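Side-chain contacts in fructose transport system repressor FruR (Pseudomonas putida, PDB 3O74), which responds to fructose 1-phosphate as its preferred effector and, as a LacI-family regulator, probably binds DNA to repress or activate transcription: residues E77-G82 with A95-V100; P84-D89 with E243-A248; T198-A201 with S206-L209. All coordinates share one frame; numbering follows the deposited sequence.

Interaction 1. Residues E77-G82 with A95-V100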
loop_
_atom_site.group_PDB
_atom_site.type_symbol
_atom_site.label_atom_id
_atom_site.label_comp_id
_atom_site.label_asym_id
_atom_site.label_seq_id
_atom_site.Cartn_x
_atom_site.Cartn_y
_atom_site.Cartn_z
ATOM N N GLU B 77 25.430 10.663 13.724
ATOM C CA GLU B 77 26.408 11.299 12.843
ATOM C C GLU B 77 25.739 12.325 11.935
ATOM O O GLU B 77 26.225 13.448 11.794
ATOM C CB GLU B 77 27.148 10.260 11.994
ATOM C CG GLU B 77 28.179 9.436 12.749
ATOM C CD GLU B 77 28.859 8.406 11.861
ATOM O OE1 GLU B 77 28.898 8.610 10.628
ATOM O OE2 GLU B 77 29.353 7.392 12.397
ATOM N N LEU B 78 24.625 11.932 11.325
ATOM C CA LEU B 78 23.897 12.808 10.413
ATOM C C LEU B 78 23.375 14.039 11.145
ATOM O O LEU B 78 23.471 15.159 10.647
ATOM C CB LEU B 78 22.737 12.050 9.761
ATOM C CG LEU B 78 23.099 10.837 8.904
ATOM C CD1 LEU B 78 21.848 10.168 8.361
ATOM C CD2 LEU B 78 24.014 11.249 7.763
ATOM N N GLN B 79 22.827 13.819 12.336
ATOM C CA GLN B 79 22.300 14.898 13.166
ATOM C C GLN B 79 23.391 15.892 13.569
ATOM O O GLN B 79 23.168 17.105 13.583
ATOM C CB GLN B 79 21.632 14.311 14.412
ATOM C CG GLN B 79 21.248 15.327 15.470
ATOM C CD GLN B 79 20.544 14.688 16.652
ATOM O OE1 GLN B 79 21.186 14.249 17.610
ATOM N NE2 GLN B 79 19.217 14.629 16.590
ATOM N N ASP B 80 24.571 15.373 13.899
ATOM C CA ASP B 80 25.695 16.224 14.280
ATOM C C ASP B 80 26.143 17.098 13.116
ATOM O O ASP B 80 26.713 18.170 13.317
ATOM C CB ASP B 80 26.868 15.380 14.785
ATOM C CG ASP B 80 26.602 14.767 16.146
ATOM O OD1 ASP B 80 25.670 15.230 16.835
ATOM O OD2 ASP B 80 27.332 13.826 16.527
ATOM N N LYS B 81 25.886 16.631 11.899
ATOM C CA LYS B 81 26.235 17.384 10.699
ATOM C C LYS B 81 25.119 18.340 10.269
ATOM O O LYS B 81 25.196 18.959 9.209
ATOM C CB LYS B 81 26.628 16.441 9.557
ATOM C CG LYS B 81 28.001 15.788 9.740
ATOM C CD LYS B 81 28.341 14.869 8.571
ATOM C CE LYS B 81 29.783 14.373 8.630
ATOM N NZ LYS B 81 30.024 13.405 9.739
ATOM N N GLY B 82 24.084 18.457 11.097
ATOM C CA GLY B 82 23.045 19.451 10.884
ATOM C C GLY B 82 21.744 18.967 10.267
ATOM O O GLY B 82 20.852 19.773 9.997
ATOM N N ALA B 95 16.669 10.294 24.062
ATOM C CA ALA B 95 17.610 11.268 24.603
ATOM C C ALA B 95 18.206 12.173 23.526
ATOM O O ALA B 95 18.844 13.179 23.844
ATOM C CB ALA B 95 18.719 10.561 25.380
ATOM N N HIS B 96 18.002 11.829 22.257
ATOM C CA HIS B 96 18.662 12.571 21.182
ATOM C C HIS B 96 17.783 12.894 19.969
ATOM O O HIS B 96 18.076 13.827 19.218
ATOM C CB HIS B 96 19.923 11.827 20.728
ATOM C CG HIS B 96 20.966 11.713 21.787
ATOM N ND1 HIS B 96 21.797 12.765 22.140
ATOM C CD2 HIS B 96 21.329 10.682 22.591
ATOM C CE1 HIS B 96 22.612 12.384 23.097
ATOM N NE2 HIS B 96 22.347 11.118 23.393
ATOM N N PHE B 97 16.712 12.132 19.780
ATOM C CA PHE B 97 15.873 12.284 18.596
ATOM C C PHE B 97 14.414 12.566 18.929
ATOM O O PHE B 97 13.897 12.131 19.953
ATOM C CB PHE B 97 15.949 11.030 17.717
ATOM C CG PHE B 97 17.331 10.712 17.231
ATOM C CD1 PHE B 97 18.121 9.787 17.895
ATOM C CD2 PHE B 97 17.841 11.332 16.101
ATOM C CE1 PHE B 97 19.398 9.491 17.447
ATOM C CE2 PHE B 97 19.116 11.044 15.650
ATOM C CZ PHE B 97 19.896 10.123 16.323
ATOM N N CYS B 98 13.759 13.305 18.043
ATOM C CA CYS B 98 12.317 13.480 18.090
ATOM C C CYS B 98 11.649 12.301 17.380
ATOM O O CYS B 98 11.999 11.981 16.243
ATOM C CB CYS B 98 11.952 14.793 17.392
ATOM S SG CYS B 98 10.202 15.122 17.259
ATOM N N SER B 99 10.696 11.652 18.045
ATOM C CA SER B 99 9.968 10.539 17.429
ATOM C C SER B 99 8.466 10.748 17.522
ATOM O O SER B 99 7.952 11.212 18.537
ATOM C CB SER B 99 10.337 9.201 18.089
ATOM O OG SER B 99 11.736 8.971 18.056
ATOM N N VAL B 100 7.757 10.410 16.453
ATOM C CA VAL B 100 6.302 10.405 16.498
ATOM C C VAL B 100 5.807 8.981 16.287
ATOM O O VAL B 100 6.065 8.376 15.249
ATOM C CB VAL B 100 5.684 11.337 15.433
ATOM C CG1 VAL B 100 4.169 11.406 15.594
ATOM C CG2 VAL B 100 6.290 12.724 15.525
HETATM O O HOH W 1 21.743 15.275 20.453
#

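Interaction 2. Residues P84-D89 with E243-A248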
loop_
_atom_site.group_PDB
_atom_site.type_symbol
_atom_site.label_atom_id
_atom_site.label_comp_id
_atom_site.label_asym_id
_atom_site.label_seq_id
_atom_site.Cartn_x
_atom_site.Cartn_y
_atom_site.Cartn_z
ATOM N N PRO B 84 18.174 17.425 10.453
ATOM C CA PRO B 84 17.061 17.082 11.339
ATOM C C PRO B 84 16.537 15.690 11.024
ATOM O O PRO B 84 16.187 15.418 9.874
ATOM C CB PRO B 84 15.995 18.125 10.989
ATOM C CG PRO B 84 16.737 19.236 10.311
ATOM C CD PRO B 84 17.865 18.576 9.592
ATOM N N VAL B 85 16.487 14.822 12.030
ATOM C CA VAL B 85 15.980 13.468 11.849
ATOM C C VAL B 85 14.729 13.269 12.692
ATOM O O VAL B 85 14.766 13.408 13.916
ATOM C CB VAL B 85 17.037 12.412 12.235
ATOM C CG1 VAL B 85 16.463 11.007 12.106
ATOM C CG2 VAL B 85 18.283 12.562 11.376
ATOM N N ILE B 86 13.619 12.962 12.032
ATOM C CA ILE B 86 12.360 12.725 12.730
ATOM C C ILE B 86 11.951 11.269 12.578
ATOM O O ILE B 86 11.678 10.810 11.469
ATOM C CB ILE B 86 11.232 13.621 12.192
ATOM C CG1 ILE B 86 11.664 15.086 12.201
ATOM C CG2 ILE B 86 9.958 13.422 13.011
ATOM C CD1 ILE B 86 11.957 15.618 13.588
ATOM N N ALA B 87 11.913 10.540 13.690
ATOM C CA ALA B 87 11.489 9.143 13.660
ATOM C C ALA B 87 9.977 9.048 13.515
ATOM O O ALA B 87 9.240 9.866 14.061
ATOM C CB ALA B 87 11.960 8.400 14.914
ATOM N N ILE B 88 9.520 8.042 12.780
ATOM C CA ILE B 88 8.093 7.809 12.612
ATOM C C ILE B 88 7.765 6.344 12.876
ATOM O O ILE B 88 8.412 5.447 12.331
ATOM C CB ILE B 88 7.623 8.188 11.186
ATOM C CG1 ILE B 88 7.696 9.699 10.982
ATOM C CG2 ILE B 88 6.208 7.694 10.938
ATOM C CD1 ILE B 88 7.110 10.171 9.652
ATOM N N ASP B 89 6.760 6.114 13.718
ATOM C CA ASP B 89 6.288 4.765 14.044
ATOM C C ASP B 89 7.275 3.973 14.900
ATOM O O ASP B 89 6.907 3.429 15.937
ATOM C CB ASP B 89 5.937 3.988 12.769
ATOM C CG ASP B 89 5.241 2.668 13.060
ATOM O OD1 ASP B 89 5.871 1.782 13.673
ATOM O OD2 ASP B 89 4.064 2.515 12.672
ATOM N N GLU B 243 5.173 18.983 11.315
ATOM C CA GLU B 243 5.333 20.201 12.086
ATOM C C GLU B 243 6.648 20.193 12.862
ATOM O O GLU B 243 7.313 21.223 12.978
ATOM C CB GLU B 243 4.146 20.374 13.028
ATOM C CG GLU B 243 4.521 20.537 14.478
ATOM C CD GLU B 243 3.476 21.313 15.247
ATOM O OE1 GLU B 243 3.524 21.314 16.496
ATOM O OE2 GLU B 243 2.601 21.924 14.597
ATOM N N LEU B 244 7.024 19.030 13.386
ATOM C CA LEU B 244 8.302 18.884 14.078
ATOM C C LEU B 244 9.460 19.086 13.106
ATOM O O LEU B 244 10.461 19.720 13.441
ATOM C CB LEU B 244 8.403 17.508 14.740
ATOM C CG LEU B 244 7.927 17.359 16.189
ATOM C CD1 LEU B 244 6.949 18.446 16.584
ATOM C CD2 LEU B 244 7.297 15.989 16.400
ATOM N N ALA B 245 9.321 18.545 11.900
ATOM C CA ALA B 245 10.351 18.698 10.874
ATOM C C ALA B 245 10.541 20.162 10.490
ATOM O O ALA B 245 11.666 20.662 10.433
ATOM C CB ALA B 245 10.005 17.865 9.641
ATOM N N LEU B 246 9.430 20.845 10.234
ATOM C CA LEU B 246 9.468 22.238 9.802
ATOM C C LEU B 246 9.977 23.190 10.886
ATOM O O LEU B 246 10.593 24.210 10.581
ATOM C CB LEU B 246 8.090 22.677 9.306
ATOM C CG LEU B 246 7.558 21.884 8.111
ATOM C CD1 LEU B 246 6.198 22.400 7.674
ATOM C CD2 LEU B 246 8.545 21.935 6.958
ATOM N N ALA B 247 9.723 22.858 12.148
ATOM C CA ALA B 247 10.198 23.690 13.251
ATOM C C ALA B 247 11.716 23.600 13.357
ATOM O O ALA B 247 12.380 24.585 13.656
ATOM C CB ALA B 247 9.540 23.287 14.556
ATOM N N ALA B 248 12.259 22.415 13.106
ATOM C CA ALA B 248 13.703 22.218 13.101
ATOM C C ALA B 248 14.349 22.936 11.917
ATOM O O ALA B 248 15.442 23.495 12.031
ATOM C CB ALA B 248 14.030 20.740 13.062
#

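Interaction 3. Residues T198-A201 with S206-L209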
loop_
_atom_site.group_PDB
_atom_site.type_symbol
_atom_site.label_atom_id
_atom_site.label_comp_id
_atom_site.label_asym_id
_atom_site.label_seq_id
_atom_site.Cartn_x
_atom_site.Cartn_y
_atom_site.Cartn_z
ATOM N N THR B 198 -2.903 -19.845 6.833
ATOM C CA THR B 198 -2.833 -21.092 7.576
ATOM C C THR B 198 -4.236 -21.604 7.870
ATOM O O THR B 198 -4.529 -22.780 7.670
ATOM C CB THR B 198 -2.043 -20.920 8.885
ATOM O OG1 THR B 198 -0.693 -20.553 8.574
ATOM C CG2 THR B 198 -2.038 -22.213 9.677
ATOM N N LEU B 199 -5.104 -20.708 8.330
ATOM C CA LEU B 199 -6.485 -21.061 8.636
ATOM C C LEU B 199 -7.203 -21.621 7.413
ATOM O O LEU B 199 -7.972 -22.573 7.514
ATOM C CB LEU B 199 -7.235 -19.834 9.157
ATOM C CG LEU B 199 -7.221 -19.609 10.667
ATOM C CD1 LEU B 199 -5.881 -19.999 11.273
ATOM C CD2 LEU B 199 -7.569 -18.172 10.993
ATOM N N GLN B 200 -6.949 -21.026 6.254
ATOM C CA GLN B 200 -7.616 -21.449 5.028
ATOM C C GLN B 200 -7.215 -22.855 4.595
ATOM O O GLN B 200 -8.008 -23.579 3.991
ATOM C CB GLN B 200 -7.356 -20.446 3.907
ATOM C CG GLN B 200 -8.539 -19.546 3.628
ATOM C CD GLN B 200 -9.305 -19.952 2.384
ATOM O OE1 GLN B 200 -9.250 -19.269 1.361
ATOM N NE2 GLN B 200 -10.023 -21.066 2.465
ATOM N N ALA B 201 -5.982 -23.238 4.904
ATOM C CA ALA B 201 -5.501 -24.577 4.582
ATOM C C ALA B 201 -6.234 -25.637 5.403
ATOM O O ALA B 201 -6.380 -26.778 4.965
ATOM C CB ALA B 201 -4.002 -24.673 4.794
ATOM N N SER B 206 -12.721 -25.764 11.454
ATOM C CA SER B 206 -11.716 -25.506 12.475
ATOM C C SER B 206 -11.018 -24.180 12.187
ATOM O O SER B 206 -9.884 -24.158 11.710
ATOM C CB SER B 206 -10.701 -26.648 12.539
ATOM O OG SER B 206 -10.042 -26.665 13.796
ATOM N N ARG B 207 -11.709 -23.081 12.487
ATOM C CA ARG B 207 -11.236 -21.736 12.155
ATOM C C ARG B 207 -11.926 -20.657 12.989
ATOM O O ARG B 207 -12.065 -19.519 12.544
ATOM C CB ARG B 207 -11.466 -21.448 10.666
ATOM C CG ARG B 207 -10.287 -21.797 9.772
ATOM C CD ARG B 207 -10.701 -22.632 8.564
ATOM N NE ARG B 207 -11.479 -21.883 7.580
ATOM C CZ ARG B 207 -11.563 -22.211 6.294
ATOM N NH1 ARG B 207 -10.906 -23.266 5.833
ATOM N NH2 ARG B 207 -12.297 -21.481 5.464
ATOM N N GLN B 208 -12.343 -21.010 14.201
ATOM C CA GLN B 208 -13.202 -20.135 14.999
ATOM C C GLN B 208 -12.573 -19.599 16.293
ATOM O O GLN B 208 -13.156 -19.725 17.373
ATOM C CB GLN B 208 -14.522 -20.849 15.303
ATOM C CG GLN B 208 -14.353 -22.315 15.677
ATOM C CD GLN B 208 -15.537 -23.169 15.259
ATOM O OE1 GLN B 208 -16.107 -23.901 16.067
ATOM N NE2 GLN B 208 -15.914 -23.076 13.988
ATOM N N LEU B 209 -11.394 -18.993 16.178
ATOM C CA LEU B 209 -10.745 -18.355 17.325
ATOM C C LEU B 209 -11.141 -16.890 17.510
ATOM O O LEU B 209 -11.697 -16.264 16.607
ATOM C CB LEU B 209 -9.217 -18.471 17.235
ATOM C CG LEU B 209 -8.503 -18.469 15.878
ATOM C CD1 LEU B 209 -9.141 -17.520 14.880
ATOM C CD2 LEU B 209 -7.024 -18.148 16.062
#

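Interaction 1. Residues E77-G82 with A95-V100
Gln79, in the last turn of helix 74-80, reaches across to His96 and Phe97 in the loop that leads into strand 98-102. The helix belongs to a beta-alpha-beta crossover of a Rossmann-like subdomain, as in other proteins of the periplasmic-binding-protein and LacI sugar-binding fold. CG of Gln79 lies anti to the backbone N (chi1 170°) and the chain runs on extended, carrying the amide clear of the helix. There NE2 donates to His96 O at 3.0 Å, with an N-H...O angle of 159°. The carbonyl oxygen lies near the plane of the Gln79 amide, although the donor is tilted from the carbonyl plane. The same NE2 comes obliquely to the Phe97 ring, 3.6 Å from CD2, while Tyr254 packs against both Gln79 and Phe97. On the other branch, OE1 accepts a bond from a water 3.1 Å away. That water sits at the edge of the imidazole, in its plane, 3.0 Å from His96 ND1. Both ends of the amide are thus held, and the bond to His96 O settles which end is nitrogen. Past Lys81 the helix closes in a Schellman motif with Gly82 as the C-prime residue, its N bonded to Gln79 O at 3.0 Å.

Interaction 2. Residues P84-D89 with E243-A248
Ile86 meets Leu244 and Ala245 through its longer branch, which its two torsions direct onto the helix. The first sets CG1 beside the backbone N and anti to the carbonyl carbon (chi1 -53°); the second turns CD1 back (chi2 -63°) instead of letting the chain run out straight. CG1 thereby settles against the helix backbone itself, 4.1 Å from Ala245 CA, with Ala245 CB just as near. CD1 goes to the neighbouring residue and touches Leu244 CB at 4.2 Å, the two side chains crossing at about a right angle. On Leu244 it is CB, the base of the side chain, that does the touching.

Two residues earlier, just before the strand begins and facing the helix as Ile86 does, Pro84 sets CB, with CG just behind, against the methyl of Ala248, 3.9 Å from CB to CB. Ala245 and Ala248 carry nothing beyond a methyl, which lets the backbones come close, with Ile86 CA 6.6 Å from Ala245 CA. The contact is wholly apolar, an ordinary helix-on-sheet packing of an alpha/beta subdomain. Helix 234-250 lies across one face of the sheet here. Strand 85-88 runs between strands 61-64 and 98-102, and the helix spans all three, Ala245 also touching Phe63 and Leu244 reaching Cys98 and Val100.

Interaction 3. Residues T198-A201 with S206-L209
The guanidinium of Arg207 has Gln200 over one face, with Gln200 CA 3.8 Å above the plane and displaced toward the rim. Leu199 O approaches the same group obliquely. The Gln200 amide is turned steeply against the guanidinium, the planes 68° apart, and its NE2 stands 3.8 Å from Arg207 NH2, a contact of proximity and not a bond. All this happens at the return from helix 189-201 to strand 210-214, the second half of a beta-alpha-beta crossover in the Rossmann-like subdomain that contains strand 183-186. Arg207 folds back over the last turns of the helix because its chain bends at chi2 (131°) and again at chi3 (70°). The polar end finds its clear partner just outside the two segments, where NH1 is hydrogen-bonded to Arg202 O; a positive group beside the carbonyls of this last part of the helix would probably be favourable. Around this group Gln200 also packs on Phe222 of the second subunit, so the turn lies close to the dimer interface.

Nearer the backbone the arginine's methylenes lie against both the carbonyl oxygen and the side chain of Leu199. The two side chains run past each other in opposite directions, Leu199 CB resting 3.7 Å from Arg207 CG. Leu199 also touches Met170 of helix 163-177, and on the loop side its CD2 lies 4.2 Å from Leu209 CD1.

Interactions 1 and 2 are neighbours, their centres 9 Å apart, and share one subdomain: helix 74-80 leads into strand 85-88, which pairs with strand 98-102 in the same sheet. Their segments alternate along the chain, since helix 234-250 returns from far down the sequence to cover that sheet. Where they touch, Val100 N and Ala87 O are probably hydrogen-bonded, and Cys98 packs on Leu244. Interaction 3 lies on the opposite side of the chain's centre, with centres about 45 Å from interaction 1 and 42 Å from interaction 2. In sequence it is nested inside the loop closed by interaction 2, which shows how the chain leaves the first subdomain, builds the second and comes back.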